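Local coordinates for uncharacterized protein (Wolinella succinogenes, PDB 3JYG) that belongs to the 6-pyruvoyl tetrahydropterin synthase family and binds a zinc ion, though its own function is uncharacterized, at residues I4-R18 / L39-R53. Numbering follows the deposited sequence. Where two conformers were deposited one is given.
Sequences IYQIAKEFDFCYGHR and LHGHQGKVIVHLESR. With ZN (zinc ion), chain G.
His17 at the end of one strand and His40 and His42 at the start of its antiparallel neighbour turn their NE2 atoms onto one zinc ion, the three-histidine site of the 6-pyruvoyl tetrahydropterin synthase fold. His17 NE2 lies 2.4 Å from the metal and His40 NE2 2.2 Å, and two waters complete five ligands. His17 and His40 form an offset edge-to-face pair, the His17 edge toward the His40 face, planes 70° apart. With CG placed between backbone N and carbonyl carbon (chi1 60°), Tyr15 lays CE1 3.6 Å from His42 CB, while its CE2 lies over a face of His17. His40 ND1 is hydrogen-bonded to His38 O, which helps fix that ring's rotation.

Behind the site, backbone bonds pair strands 4-17 and 40-52 without a break. Phe11, Phe13, Val46 and Val48 face helices 67-77 and 141-155. On the other face, the bent chain of Lys45 brings NZ into salt bridges with Asp12 OD2 (2.7 Å, on its syn lone pair) and Glu10 OE1 (3.0 Å, from above the carboxylate plane). Asp12 OD1 also pairs with Lys173 of the second subunit. Farther along, His49 NE2 is hydrogen-bonded to Glu167 OE1, water 1 joins His49 ND1 to Gln6 OE1, and Gln6 NE2 donates to Glu51 OE1 (2.7 Å), on its anti lone pair.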
loop_
_atom_site.group_PDB
_atom_site.type_symbol
_atom_site.label_atom_id
_atom_site.label_comp_id
_atom_site.label_asym_id
_atom_site.label_seq_id
_atom_site.Cartn_x
_atom_site.Cartn_y
_atom_site.Cartn_z
ATOM N N ILE A 4 3.175 11.548 14.109
ATOM C CA ILE A 4 3.858 11.957 12.888
ATOM C C ILE A 4 2.809 11.985 11.754
ATOM O O ILE A 4 1.985 11.071 11.636
ATOM C CB ILE A 4 5.006 10.980 12.492
ATOM C CG1 ILE A 4 6.055 10.901 13.615
ATOM C CG2 ILE A 4 5.702 11.501 11.297
ATOM C CD1 ILE A 4 7.138 9.869 13.370
ATOM N N TYR A 5 2.854 13.019 10.925
ATOM C CA TYR A 5 1.825 13.231 9.914
ATOM C C TYR A 5 2.503 13.051 8.565
ATOM O O TYR A 5 3.587 13.608 8.328
ATOM C CB TYR A 5 1.255 14.639 10.024
ATOM C CG TYR A 5 0.648 14.962 11.364
ATOM C CD1 TYR A 5 1.377 15.690 12.319
ATOM C CD2 TYR A 5 -0.623 14.539 11.684
ATOM C CE1 TYR A 5 0.843 15.971 13.581
ATOM C CE2 TYR A 5 -1.183 14.823 12.944
ATOM C CZ TYR A 5 -0.430 15.532 13.878
ATOM O OH TYR A 5 -0.967 15.850 15.095
ATOM N N GLN A 6 1.889 12.285 7.675
ATOM C CA GLN A 6 2.456 12.113 6.335
ATOM C C GLN A 6 1.372 12.323 5.274
ATOM O O GLN A 6 0.194 12.131 5.563
ATOM C CB GLN A 6 3.079 10.719 6.159
ATOM C CG GLN A 6 4.386 10.476 6.912
ATOM C CD GLN A 6 5.028 9.103 6.600
ATOM O OE1 GLN A 6 4.438 8.285 5.905
ATOM N NE2 GLN A 6 6.256 8.868 7.114
ATOM N N ILE A 7 1.761 12.736 4.066
ATOM C CA ILE A 7 0.841 12.673 2.929
ATOM C C ILE A 7 1.555 11.898 1.841
ATOM O O ILE A 7 2.783 11.866 1.843
ATOM C CB ILE A 7 0.343 14.059 2.429
ATOM C CG1 ILE A 7 1.511 15.010 2.111
ATOM C CG2 ILE A 7 -0.621 14.658 3.462
ATOM C CD1 ILE A 7 1.257 15.960 0.901
ATOM N N ALA A 8 0.811 11.248 0.944
ATOM C CA ALA A 8 1.425 10.544 -0.155
ATOM C C ALA A 8 0.637 10.830 -1.415
ATOM O O ALA A 8 -0.615 10.826 -1.388
ATOM C CB ALA A 8 1.398 9.082 0.092
ATOM N N LYS A 9 1.349 11.000 -2.523
ATOM C CA LYS A 9 0.656 11.232 -3.776
ATOM C C LYS A 9 1.324 10.459 -4.889
ATOM O O LYS A 9 2.552 10.393 -4.931
ATOM C CB LYS A 9 0.601 12.728 -4.093
ATOM C CG LYS A 9 -0.007 13.015 -5.467
ATOM C CD LYS A 9 -0.866 14.282 -5.550
ATOM C CE LYS A 9 -1.672 14.226 -6.856
ATOM N NZ LYS A 9 -2.173 15.573 -7.247
ATOM N N GLU A 10 0.483 9.908 -5.771
ATOM C CA GLU A 10 0.849 9.053 -6.923
ATOM C C GLU A 10 0.951 9.855 -8.227
ATOM O O GLU A 10 0.173 10.814 -8.461
ATOM C CB GLU A 10 -0.169 7.902 -7.109
ATOM C CG GLU A 10 -0.482 7.138 -5.792
ATOM C CD GLU A 10 -1.303 5.848 -5.976
ATOM O OE1 GLU A 10 -1.914 5.626 -7.052
ATOM O OE2 GLU A 10 -1.328 5.039 -5.030
ATOM N N PHE A 11 1.918 9.461 -9.058
ATOM C CA PHE A 11 2.144 10.074 -10.379
ATOM C C PHE A 11 2.473 8.966 -11.384
ATOM O O PHE A 11 3.382 8.168 -11.149
ATOM C CB PHE A 11 3.281 11.078 -10.330
ATOM C CG PHE A 11 3.144 12.100 -9.246
ATOM C CD1 PHE A 11 3.613 11.834 -7.952
ATOM C CD2 PHE A 11 2.539 13.329 -9.508
ATOM C CE1 PHE A 11 3.508 12.811 -6.946
ATOM C CE2 PHE A 11 2.434 14.304 -8.502
ATOM C CZ PHE A 11 2.897 14.024 -7.228
ATOM N N ASP A 12 1.698 8.887 -12.460
ATOM C CA ASP A 12 1.816 7.802 -13.436
ATOM C C ASP A 12 2.466 8.269 -14.740
ATOM O O ASP A 12 2.320 9.424 -15.115
ATOM C CB ASP A 12 0.409 7.245 -13.735
ATOM C CG ASP A 12 -0.299 6.776 -12.480
ATOM O OD1 ASP A 12 -1.400 7.276 -12.181
ATOM O OD2 ASP A 12 0.254 5.941 -11.753
ATOM N N PHE A 13 3.199 7.373 -15.416
ATOM C CA PHE A 13 3.768 7.617 -16.751
ATOM C C PHE A 13 4.145 6.298 -17.398
ATOM O O PHE A 13 4.263 5.278 -16.727
ATOM C CB PHE A 13 4.988 8.582 -16.766
ATOM C CG PHE A 13 6.263 8.036 -16.087
ATOM C CD1 PHE A 13 6.356 7.981 -14.693
ATOM C CD2 PHE A 13 7.367 7.607 -16.846
ATOM C CE1 PHE A 13 7.496 7.522 -14.053
ATOM C CE2 PHE A 13 8.528 7.113 -16.208
ATOM C CZ PHE A 13 8.601 7.095 -14.806
ATOM N N CYS A 14 4.310 6.331 -18.711
ATOM C CA CYS A 14 4.739 5.167 -19.496
ATOM C C CYS A 14 6.098 5.480 -20.093
ATOM O O CYS A 14 6.345 6.622 -20.472
ATOM C CB CYS A 14 3.718 4.841 -20.609
ATOM S SG CYS A 14 2.018 4.787 -20.050
ATOM N N TYR A 15 6.969 4.477 -20.195
ATOM C CA TYR A 15 8.303 4.720 -20.733
ATOM C C TYR A 15 8.832 3.424 -21.323
ATOM O O TYR A 15 8.328 2.369 -20.984
ATOM C CB TYR A 15 9.263 5.245 -19.638
ATOM C CG TYR A 15 9.444 4.271 -18.465
ATOM C CD1 TYR A 15 8.406 4.056 -17.532
ATOM C CD2 TYR A 15 10.655 3.566 -18.287
ATOM C CE1 TYR A 15 8.554 3.171 -16.471
ATOM C CE2 TYR A 15 10.814 2.677 -17.209
ATOM C CZ TYR A 15 9.757 2.473 -16.313
ATOM O OH TYR A 15 9.900 1.616 -15.215
ATOM N N GLY A 16 9.858 3.519 -22.167
ATOM C CA GLY A 16 10.644 2.326 -22.550
ATOM C C GLY A 16 11.993 2.363 -21.831
ATOM O O GLY A 16 12.450 3.436 -21.407
ATOM N N HIS A 17 12.620 1.199 -21.654
ATOM C CA HIS A 17 13.962 1.178 -21.146
ATOM C C HIS A 17 14.547 -0.193 -21.394
ATOM O O HIS A 17 13.875 -1.085 -21.957
ATOM C CB HIS A 17 14.025 1.593 -19.638
ATOM C CG HIS A 17 13.721 0.491 -18.651
ATOM N ND1 HIS A 17 14.267 0.467 -17.384
ATOM C CD2 HIS A 17 12.923 -0.602 -18.732
ATOM C CE1 HIS A 17 13.824 -0.593 -16.730
ATOM N NE2 HIS A 17 13.010 -1.259 -17.531
ATOM N N ARG A 18 15.803 -0.333 -20.983
ATOM C CA ARG A 18 16.372 -1.639 -20.750
ATOM C C ARG A 18 17.388 -1.519 -19.599
ATOM O O ARG A 18 17.967 -0.455 -19.382
ATOM C CB ARG A 18 17.012 -2.199 -22.037
ATOM C CG ARG A 18 18.427 -1.762 -22.301
ATOM C CD ARG A 18 19.006 -2.451 -23.550
ATOM N NE ARG A 18 20.467 -2.306 -23.609
ATOM C CZ ARG A 18 21.329 -3.327 -23.679
ATOM N NH1 ARG A 18 20.911 -4.608 -23.678
ATOM N NH2 ARG A 18 22.628 -3.062 -23.764
ATOM N N LEU A 39 15.156 -4.396 -24.994
ATOM C CA LEU A 39 14.361 -3.167 -25.145
ATOM C C LEU A 39 12.931 -3.530 -24.785
ATOM O O LEU A 39 12.344 -4.467 -25.367
ATOM C CB LEU A 39 14.377 -2.652 -26.588
ATOM C CG LEU A 39 15.701 -2.339 -27.308
ATOM C CD1 LEU A 39 15.453 -1.521 -28.615
ATOM C CD2 LEU A 39 16.674 -1.642 -26.399
ATOM N N HIS A 40 12.380 -2.833 -23.797
ATOM C CA HIS A 40 10.967 -3.041 -23.417
ATOM C C HIS A 40 10.412 -1.759 -22.794
ATOM O O HIS A 40 10.924 -0.665 -23.051
ATOM C CB HIS A 40 10.811 -4.283 -22.496
ATOM C CG HIS A 40 11.546 -4.177 -21.197
ATOM N ND1 HIS A 40 12.900 -4.392 -21.087
ATOM C CD2 HIS A 40 11.108 -3.886 -19.940
ATOM C CE1 HIS A 40 13.275 -4.223 -19.828
ATOM N NE2 HIS A 40 12.199 -3.939 -19.106
ATOM N N GLY A 41 9.364 -1.889 -22.001
ATOM C CA GLY A 41 8.732 -0.728 -21.390
ATOM C C GLY A 41 7.843 -1.144 -20.244
ATOM O O GLY A 41 7.714 -2.354 -19.953
ATOM N N HIS A 42 7.210 -0.131 -19.643
ATOM C CA HIS A 42 6.443 -0.246 -18.409
ATOM C C HIS A 42 5.465 0.877 -18.249
ATOM O O HIS A 42 5.669 1.950 -18.788
ATOM C CB HIS A 42 7.387 -0.125 -17.226
ATOM C CG HIS A 42 8.297 -1.277 -17.106
ATOM N ND1 HIS A 42 7.840 -2.564 -16.912
ATOM C CD2 HIS A 42 9.643 -1.354 -17.195
ATOM C CE1 HIS A 42 8.870 -3.381 -16.874
ATOM N NE2 HIS A 42 9.971 -2.667 -17.019
ATOM N N GLN A 43 4.396 0.613 -17.501
ATOM C CA GLN A 43 3.615 1.652 -16.848
ATOM C C GLN A 43 4.256 1.869 -15.466
ATOM O O GLN A 43 4.291 0.963 -14.654
ATOM C CB GLN A 43 2.156 1.165 -16.703
ATOM C CG GLN A 43 1.204 2.085 -15.975
ATOM C CD GLN A 43 1.013 3.414 -16.667
ATOM O OE1 GLN A 43 1.237 3.544 -17.878
ATOM N NE2 GLN A 43 0.593 4.413 -15.904
ATOM N N GLY A 44 4.795 3.057 -15.236
ATOM C CA GLY A 44 5.488 3.382 -14.003
ATOM C C GLY A 44 4.569 4.151 -13.077
ATOM O O GLY A 44 3.723 4.930 -13.534
ATOM N N LYS A 45 4.709 3.930 -11.782
ATOM C CA LYS A 45 4.020 4.818 -10.844
ATOM C C LYS A 45 4.981 5.324 -9.775
ATOM O O LYS A 45 5.631 4.524 -9.119
ATOM C CB LYS A 45 2.824 4.099 -10.227
ATOM C CG LYS A 45 2.029 4.935 -9.208
ATOM C CD LYS A 45 0.978 4.020 -8.491
ATOM C CE LYS A 45 -0.080 3.514 -9.435
ATOM N NZ LYS A 45 -1.010 4.680 -9.722
ATOM N N VAL A 46 5.085 6.639 -9.635
ATOM C CA VAL A 46 5.897 7.264 -8.573
ATOM C C VAL A 46 4.977 7.568 -7.372
ATOM O O VAL A 46 3.915 8.196 -7.555
ATOM C CB VAL A 46 6.555 8.568 -9.023
ATOM C CG1 VAL A 46 7.626 9.008 -7.977
ATOM C CG2 VAL A 46 7.264 8.390 -10.373
ATOM N N ILE A 47 5.372 7.163 -6.160
ATOM C CA ILE A 47 4.652 7.597 -4.967
ATOM C C ILE A 47 5.581 8.389 -4.039
ATOM O O ILE A 47 6.569 7.836 -3.535
ATOM C CB ILE A 47 4.058 6.411 -4.174
ATOM C CG1 ILE A 47 3.347 5.454 -5.127
ATOM C CG2 ILE A 47 3.086 6.970 -3.062
ATOM C CD1 ILE A 47 2.591 4.299 -4.466
ATOM N N VAL A 48 5.240 9.659 -3.805
ATOM C CA VAL A 48 6.064 10.573 -2.977
ATOM C C VAL A 48 5.452 10.681 -1.575
ATOM O O VAL A 48 4.266 10.973 -1.460
ATOM C CB VAL A 48 6.100 11.992 -3.616
ATOM C CG1 VAL A 48 6.800 13.014 -2.699
ATOM C CG2 VAL A 48 6.743 11.931 -4.957
ATOM N N HIS A 49 6.235 10.421 -0.532
ATOM C CA HIS A 49 5.743 10.530 0.841
ATOM C C HIS A 49 6.406 11.715 1.519
ATOM O O HIS A 49 7.649 11.826 1.515
ATOM C CB HIS A 49 6.020 9.239 1.624
ATOM C CG HIS A 49 5.399 8.024 1.019
ATOM N ND1 HIS A 49 4.226 7.487 1.489
ATOM C CD2 HIS A 49 5.794 7.237 -0.013
ATOM C CE1 HIS A 49 3.941 6.394 0.791
ATOM N NE2 HIS A 49 4.871 6.236 -0.142
ATOM N N LEU A 50 5.579 12.634 2.025
ATOM C CA LEU A 50 6.078 13.871 2.601
ATOM C C LEU A 50 5.646 13.803 4.050
ATOM O O LEU A 50 4.606 13.199 4.328
ATOM C CB LEU A 50 5.454 15.100 1.923
ATOM C CG LEU A 50 5.767 15.351 0.434
ATOM C CD1 LEU A 50 5.248 16.732 -0.002
ATOM C CD2 LEU A 50 7.304 15.216 0.164
ATOM N N GLU A 51 6.425 14.414 4.949
ATOM C CA GLU A 51 6.247 14.256 6.404
ATOM C C GLU A 51 6.488 15.540 7.212
ATOM O O GLU A 51 7.403 16.308 6.912
ATOM C CB GLU A 51 7.204 13.123 6.879
ATOM C CG GLU A 51 7.240 12.890 8.351
ATOM C CD GLU A 51 8.174 11.771 8.767
ATOM O OE1 GLU A 51 7.844 10.598 8.535
ATOM O OE2 GLU A 51 9.230 12.064 9.368
ATOM N N SER A 52 5.683 15.756 8.252
ATOM C CA SER A 52 5.917 16.834 9.218
ATOM C C SER A 52 5.547 16.335 10.611
ATOM O O SER A 52 4.829 15.318 10.770
ATOM C CB SER A 52 5.068 18.080 8.897
ATOM O OG SER A 52 3.708 17.688 8.690
ATOM N N ARG A 53 6.016 17.074 11.618
ATOM C CA ARG A 53 5.657 16.738 12.982
ATOM C C ARG A 53 4.494 17.559 13.454
ATOM O O ARG A 53 3.992 17.303 14.530
ATOM C CB ARG A 53 6.852 16.904 13.938
ATOM C CG ARG A 53 8.129 16.273 13.417
ATOM C CD ARG A 53 7.978 14.776 13.155
ATOM N NE ARG A 53 9.290 14.148 12.973
ATOM C CZ ARG A 53 10.018 13.618 13.958
ATOM N NH1 ARG A 53 9.571 13.638 15.215
ATOM N NH2 ARG A 53 11.205 13.080 13.682
HETATM ZN ZN ZN G . 12.063 -3.350 -17.034
HETATM O O HOH W 1 2.692 8.250 3.643
HETATM O O HOH W 2 12.513 -2.738 -14.658
HETATM O O HOH W 3 11.385 -5.482 -16.218
#